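Local coordinates for protein yxeP (Bacillus subtilis, PDB 1YSJ), which probably removes the acetyl group from N-acetylcysteine with the help of two divalent metal ions, in a pathway that recovers cysteine from S-(2-succino)cysteine, at residues A[172-180]-A[351-362]. The protein carries 1 engineered substitution. Numbering follows the deposited sequence.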
ATOM      1  N   LEU A 172       1.868 -16.443 -39.461  1.00 44.40           N
ATOM      2  CA  LEU A 172       0.478 -16.772 -39.795  1.00 45.76           C
ATOM      3  C   LEU A 172      -0.025 -16.185 -41.115  1.00 46.14           C
ATOM      4  O   LEU A 172      -1.211 -16.292 -41.440  1.00 44.27           O
ATOM      5  CB  LEU A 172      -0.472 -16.412 -38.643  1.00 45.50           C
ATOM      6  CG  LEU A 172      -0.466 -17.288 -37.382  1.00 49.60           C
ATOM      7  CD1 LEU A 172      -1.645 -16.913 -36.506  1.00 59.29           C
ATOM      8  CD2 LEU A 172      -0.530 -18.774 -37.701  1.00 54.88           C
ATOM      9  N   ASN A 173       0.875 -15.566 -41.876  1.00 48.06           N
ATOM     10  CA  ASN A 173       0.537 -15.104 -43.217  1.00 50.57           C
ATOM     11  C   ASN A 173       0.134 -16.283 -44.097  1.00 50.80           C
ATOM     12  O   ASN A 173       0.886 -17.256 -44.229  1.00 51.34           O
ATOM     13  CB  ASN A 173       1.699 -14.318 -43.844  1.00 50.96           C
ATOM     14  CG  ASN A 173       1.952 -12.982 -43.146  1.00 53.98           C
ATOM     15  OD1 ASN A 173       1.115 -12.489 -42.381  1.00 52.00           O
ATOM     16  ND2 ASN A 173       3.116 -12.393 -43.408  1.00 52.17           N
ATOM     17  N   GLY A 174      -1.072 -16.201 -44.658  1.00 50.49           N
ATOM     18  CA  GLY A 174      -1.609 -17.244 -45.532  1.00 49.33           C
ATOM     19  C   GLY A 174      -2.266 -18.420 -44.827  1.00 48.62           C
ATOM     20  O   GLY A 174      -2.773 -19.328 -45.487  1.00 49.76           O
ATOM     21  N   VAL A 175      -2.263 -18.402 -43.494  1.00 46.96           N
ATOM     22  CA  VAL A 175      -2.851 -19.476 -42.684  1.00 44.93           C
ATOM     23  C   VAL A 175      -4.364 -19.276 -42.495  1.00 44.02           C
ATOM     24  O   VAL A 175      -4.812 -18.201 -42.104  1.00 45.25           O
ATOM     25  CB  VAL A 175      -2.124 -19.621 -41.315  1.00 44.61           C
ATOM     26  CG1 VAL A 175      -2.775 -20.687 -40.452  1.00 45.01           C
ATOM     27  CG2 VAL A 175      -0.654 -19.967 -41.520  1.00 42.47           C
ATOM     28  N   SER A 176      -5.136 -20.325 -42.776  1.00 41.65           N
ATOM     29  CA  SER A 176      -6.597 -20.280 -42.725  1.00 40.24           C
ATOM     30  C   SER A 176      -7.166 -20.573 -41.343  1.00 40.66           C
ATOM     31  O   SER A 176      -8.194 -20.018 -40.964  1.00 41.26           O
ATOM     32  CB  SER A 176      -7.198 -21.271 -43.726  1.00 39.37           C
ATOM     33  OG  SER A 176      -6.854 -20.928 -45.054  1.00 40.80           O
ATOM     34  N   ALA A 177      -6.505 -21.462 -40.607  1.00 41.81           N
ATOM     35  CA  ALA A 177      -6.981 -21.891 -39.293  1.00 41.11           C
ATOM     36  C   ALA A 177      -5.832 -22.273 -38.383  1.00 40.40           C
ATOM     37  O   ALA A 177      -4.780 -22.697 -38.853  1.00 40.61           O
ATOM     38  CB  ALA A 177      -7.936 -23.057 -39.436  1.00 41.41           C
ATOM     39  N   ILE A 178      -6.045 -22.125 -37.078  1.00 41.56           N
ATOM     40  CA  ILE A 178      -5.045 -22.491 -36.077  1.00 41.02           C
ATOM     41  C   ILE A 178      -5.643 -23.344 -34.956  1.00 43.40           C
ATOM     42  O   ILE A 178      -6.745 -23.079 -34.459  1.00 42.29           O
ATOM     43  CB  ILE A 178      -4.303 -21.248 -35.496  1.00 42.29           C
ATOM     44  CG1 ILE A 178      -3.139 -21.695 -34.594  1.00 39.76           C
ATOM     45  CG2 ILE A 178      -5.283 -20.295 -34.770  1.00 38.11           C
ATOM     46  CD1 ILE A 178      -2.022 -20.686 -34.458  1.00 42.07           C
ATOM     47  N   PHE A 179      -4.899 -24.369 -34.558  1.00 44.51           N
ATOM     48  CA  PHE A 179      -5.379 -25.306 -33.558  1.00 44.73           C
ATOM     49  C   PHE A 179      -4.357 -25.510 -32.450  1.00 45.72           C
ATOM     50  O   PHE A 179      -3.148 -25.440 -32.680  1.00 44.86           O
ATOM     51  CB  PHE A 179      -5.773 -26.627 -34.224  1.00 44.06           C
ATOM     52  CG  PHE A 179      -6.727 -26.448 -35.368  1.00 43.33           C
ATOM     53  CD1 PHE A 179      -6.261 -26.400 -36.681  1.00 40.59           C
ATOM     54  CD2 PHE A 179      -8.087 -26.285 -35.133  1.00 40.25           C
ATOM     55  CE1 PHE A 179      -7.145 -26.213 -37.743  1.00 39.32           C
ATOM     56  CE2 PHE A 179      -8.979 -26.096 -36.189  1.00 41.22           C
ATOM     57  CZ  PHE A 179      -8.508 -26.061 -37.493  1.00 37.77           C
ATOM     58  N   GLY A 180      -4.859 -25.747 -31.243  1.00 45.06           N
ATOM     59  CA  GLY A 180      -4.007 -25.893 -30.079  1.00 45.60           C
ATOM     60  C   GLY A 180      -4.668 -26.706 -28.991  1.00 45.79           C
ATOM     61  O   GLY A 180      -5.854 -27.024 -29.065  1.00 46.21           O
ATOM     62  N   PHE A 351      -2.749 -17.949 -26.926  1.00 41.92           N
ATOM     63  CA  PHE A 351      -3.345 -18.545 -28.119  1.00 42.48           C
ATOM     64  C   PHE A 351      -4.517 -17.692 -28.622  1.00 43.37           C
ATOM     65  O   PHE A 351      -4.801 -17.666 -29.822  1.00 42.94           O
ATOM     66  CB  PHE A 351      -3.807 -19.982 -27.826  1.00 41.86           C
ATOM     67  CG  PHE A 351      -4.361 -20.705 -29.025  1.00 39.99           C
ATOM     68  CD1 PHE A 351      -3.516 -21.365 -29.907  1.00 37.64           C
ATOM     69  CD2 PHE A 351      -5.736 -20.729 -29.269  1.00 41.86           C
ATOM     70  CE1 PHE A 351      -4.026 -22.036 -31.021  1.00 36.11           C
ATOM     71  CE2 PHE A 351      -6.256 -21.399 -30.386  1.00 37.02           C
ATOM     72  CZ  PHE A 351      -5.396 -22.051 -31.260  1.00 35.26           C
ATOM     73  N   ALA A 352      -5.178 -16.993 -27.696  1.00 43.58           N
ATOM     74  CA  ALA A 352      -6.302 -16.095 -28.009  1.00 43.05           C
ATOM     75  C   ALA A 352      -5.922 -14.983 -28.983  1.00 43.42           C
ATOM     76  O   ALA A 352      -6.746 -14.544 -29.786  1.00 42.41           O
ATOM     77  CB  ALA A 352      -6.866 -15.501 -26.735  1.00 42.71           C
ATOM     78  N   LEU A 353      -4.671 -14.533 -28.901  1.00 44.42           N
ATOM     79  CA  LEU A 353      -4.136 -13.527 -29.815  1.00 43.88           C
ATOM     80  C   LEU A 353      -4.164 -13.996 -31.274  1.00 42.98           C
ATOM     81  O   LEU A 353      -4.447 -13.205 -32.174  1.00 42.28           O
ATOM     82  CB  LEU A 353      -2.714 -13.128 -29.409  1.00 42.97           C
ATOM     83  CG  LEU A 353      -2.533 -12.164 -28.233  1.00 44.18           C
ATOM     84  CD1 LEU A 353      -1.055 -11.977 -27.959  1.00 42.25           C
ATOM     85  CD2 LEU A 353      -3.202 -10.809 -28.485  1.00 40.37           C
ATOM     86  N   TYR A 354      -3.884 -15.279 -31.498  1.00 41.59           N
ATOM     87  CA  TYR A 354      -4.000 -15.866 -32.833  1.00 42.98           C
ATOM     88  C   TYR A 354      -5.431 -15.791 -33.355  1.00 42.67           C
ATOM     89  O   TYR A 354      -5.655 -15.446 -34.511  1.00 42.90           O
ATOM     90  CB  TYR A 354      -3.546 -17.329 -32.841  1.00 42.44           C
ATOM     91  CG  TYR A 354      -2.105 -17.569 -32.453  1.00 41.82           C
ATOM     92  CD1 TYR A 354      -1.788 -18.467 -31.439  1.00 43.11           C
ATOM     93  CD2 TYR A 354      -1.059 -16.920 -33.112  1.00 42.53           C
ATOM     94  CE1 TYR A 354      -0.476 -18.709 -31.082  1.00 46.92           C
ATOM     95  CE2 TYR A 354       0.266 -17.155 -32.763  1.00 39.74           C
ATOM     96  CZ  TYR A 354       0.547 -18.051 -31.747  1.00 44.37           C
ATOM     97  OH  TYR A 354       1.849 -18.296 -31.382  1.00 44.33           O
ATOM     98  N   GLN A 355      -6.387 -16.111 -32.483  1.00 45.22           N
ATOM     99  CA  GLN A 355      -7.814 -16.150 -32.824  1.00 46.80           C
ATOM    100  C   GLN A 355      -8.440 -14.782 -33.086  1.00 47.56           C
ATOM    101  O   GLN A 355      -9.540 -14.698 -33.631  1.00 48.86           O
ATOM    102  CB  GLN A 355      -8.600 -16.877 -31.730  1.00 47.06           C
ATOM    103  CG  GLN A 355      -8.348 -18.372 -31.656  1.00 47.83           C
ATOM    104  CD  GLN A 355      -8.865 -18.979 -30.368  1.00 52.73           C
ATOM    105  OE1 GLN A 355      -9.386 -20.096 -30.358  1.00 56.33           O
ATOM    106  NE2 GLN A 355      -8.730 -18.242 -29.271  1.00 49.03           N
ATOM    107  N   GLU A 356      -7.749 -13.715 -32.691  1.00 48.91           N
ATOM    108  CA  GLU A 356      -8.162 -12.358 -33.042  1.00 50.74           C
ATOM    109  C   GLU A 356      -7.969 -12.106 -34.532  1.00 51.36           C
ATOM    110  O   GLU A 356      -8.615 -11.235 -35.108  1.00 52.96           O
ATOM    111  CB  GLU A 356      -7.357 -11.318 -32.257  1.00 51.12           C
ATOM    112  CG  GLU A 356      -7.846 -11.051 -30.846  1.00 51.26           C
ATOM    113  CD  GLU A 356      -7.342  -9.723 -30.300  1.00 56.19           C
ATOM    114  OE1 GLU A 356      -8.170  -8.937 -29.789  1.00 58.50           O
ATOM    115  OE2 GLU A 356      -6.123  -9.453 -30.387  1.00 59.29           O
ATOM    116  N   LYS A 357      -7.071 -12.875 -35.143  1.00 52.79           N
ATOM    117  CA  LYS A 357      -6.663 -12.659 -36.526  1.00 53.77           C
ATOM    118  C   LYS A 357      -7.288 -13.667 -37.490  1.00 52.73           C
ATOM    119  O   LYS A 357      -7.769 -13.292 -38.559  1.00 53.39           O
ATOM    120  CB  LYS A 357      -5.131 -12.705 -36.636  1.00 55.13           C
ATOM    121  CG  LYS A 357      -4.385 -11.808 -35.644  1.00 57.64           C
ATOM    122  CD  LYS A 357      -4.712 -10.329 -35.843  1.00 62.12           C
ATOM    123  CE  LYS A 357      -3.750  -9.449 -35.066  1.00 64.45           C
ATOM    124  NZ  LYS A 357      -4.339  -8.118 -34.757  1.00 64.83           N
ATOM    125  N   ILE A 358      -7.269 -14.943 -37.109  1.00 50.91           N
ATOM    126  CA  ILE A 358      -7.793 -16.023 -37.949  1.00 50.70           C
ATOM    127  C   ILE A 358      -8.670 -16.985 -37.138  1.00 49.44           C
ATOM    128  O   ILE A 358      -8.544 -17.035 -35.914  1.00 49.27           O
ATOM    129  CB  ILE A 358      -6.651 -16.824 -38.664  1.00 51.16           C
ATOM    130  CG1 ILE A 358      -5.680 -17.438 -37.653  1.00 46.85           C
ATOM    131  CG2 ILE A 358      -5.920 -15.947 -39.695  1.00 53.64           C
ATOM    132  CD1 ILE A 358      -4.880 -18.595 -38.202  1.00 44.21           C
ATOM    133  N   PRO A 359      -9.559 -17.748 -37.818  1.00 48.44           N
ATOM    134  CA  PRO A 359     -10.383 -18.762 -37.154  1.00 47.18           C
ATOM    135  C   PRO A 359      -9.526 -19.798 -36.442  1.00 46.97           C
ATOM    136  O   PRO A 359      -8.483 -20.205 -36.962  1.00 46.17           O
ATOM    137  CB  PRO A 359     -11.132 -19.419 -38.321  1.00 47.38           C
ATOM    138  CG  PRO A 359     -11.158 -18.404 -39.378  1.00 45.06           C
ATOM    139  CD  PRO A 359      -9.848 -17.692 -39.264  1.00 48.30           C
ATOM    140  N   GLY A 360      -9.960 -20.221 -35.258  1.00 46.84           N
ATOM    141  CA  GLY A 360      -9.182 -21.171 -34.467  1.00 45.33           C
ATOM    142  C   GLY A 360      -9.992 -22.058 -33.547  1.00 45.22           C
ATOM    143  O   GLY A 360     -11.146 -21.757 -33.232  1.00 45.96           O
ATOM    144  N   PHE A 361      -9.376 -23.154 -33.114  1.00 44.42           N
ATOM    145  CA  PHE A 361      -9.985 -24.056 -32.145  1.00 43.71           C
ATOM    146  C   PHE A 361      -8.965 -24.569 -31.123  1.00 43.26           C
ATOM    147  O   PHE A 361      -7.908 -25.087 -31.481  1.00 43.44           O
ATOM    148  CB  PHE A 361     -10.671 -25.227 -32.854  1.00 43.35           C
ATOM    149  CG  PHE A 361     -11.894 -25.727 -32.147  1.00 44.02           C
ATOM    150  CD1 PHE A 361     -13.144 -25.167 -32.413  1.00 42.82           C
ATOM    151  CD2 PHE A 361     -11.805 -26.753 -31.213  1.00 45.96           C
ATOM    152  CE1 PHE A 361     -14.285 -25.622 -31.761  1.00 41.02           C
ATOM    153  CE2 PHE A 361     -12.947 -27.216 -30.550  1.00 45.42           C
ATOM    154  CZ  PHE A 361     -14.186 -26.648 -30.825  1.00 43.04           C
ATOM    155  N   PHE A 362      -9.310 -24.430 -29.847  1.00 42.44           N
ATOM    156  CA  PHE A 362      -8.443 -24.812 -28.745  1.00 41.72           C
ATOM    157  C   PHE A 362      -9.166 -25.838 -27.878  1.00 41.06           C
ATOM    158  O   PHE A 362     -10.292 -25.600 -27.436  1.00 41.10           O
ATOM    159  CB  PHE A 362      -8.104 -23.562 -27.928  1.00 43.38           C
ATOM    160  CG  PHE A 362      -6.950 -23.733 -26.976  1.00 42.26           C
ATOM    161  CD1 PHE A 362      -5.637 -23.685 -27.435  1.00 46.07           C
ATOM    162  CD2 PHE A 362      -7.178 -23.897 -25.613  1.00 44.54           C
ATOM    163  CE1 PHE A 362      -4.564 -23.821 -26.550  1.00 47.30           C
ATOM    164  CE2 PHE A 362      -6.116 -24.033 -24.717  1.00 46.77           C
ATOM    165  CZ  PHE A 362      -4.809 -23.992 -25.186  1.00 47.69           C
TER
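Leu-172 reaches the ring of Tyr-354 with one methyl, CD1 lying 3.4 Å from CD2 of the tyrosine, the two side chains crossing nearly at right angles. Val-175, the closing residue of a type II turn that begins at Leu-172, sets CG1 against CD1 of Ile-358. That isoleucine's CG1 stands between its own backbone N and carbonyl carbon (chi1 59°), a rotation that carries CD1 in among Leu-172, Val-175 and Ile-178. At Ala-177 the small side chain suits a buried site beside Phe-324. Ile-178 packs against helix 351-355: its CD1 sits over one face of Tyr-354, 3.9 Å from the ring centroid, as a CH-pi contact, while CG1 meets the Phe-351 ring. The buried hydroxyl of Tyr-354 is satisfied by a hydrogen bond to Gln-154. The backbone of Ile-178 makes two hydrogen bonds that straddle Gly-360, N to Pro-359 O (3.1 Å) and O to Phe-361 N (3.0 Å). Phe-179, on the other sheet face, lays its ring edge against CB of Phe-361. Gly-180 gives its N to Phe-361 O (3.1 Å); lacking a side chain, it lets Phe-351 CZ come within 3.7 Å of that N. These are neighbouring parallel strands in the mixed sheet of the M20 catalytic domain, running on toward the dinuclear nickel site, where Phe-362 lies near the metal ligand His-182.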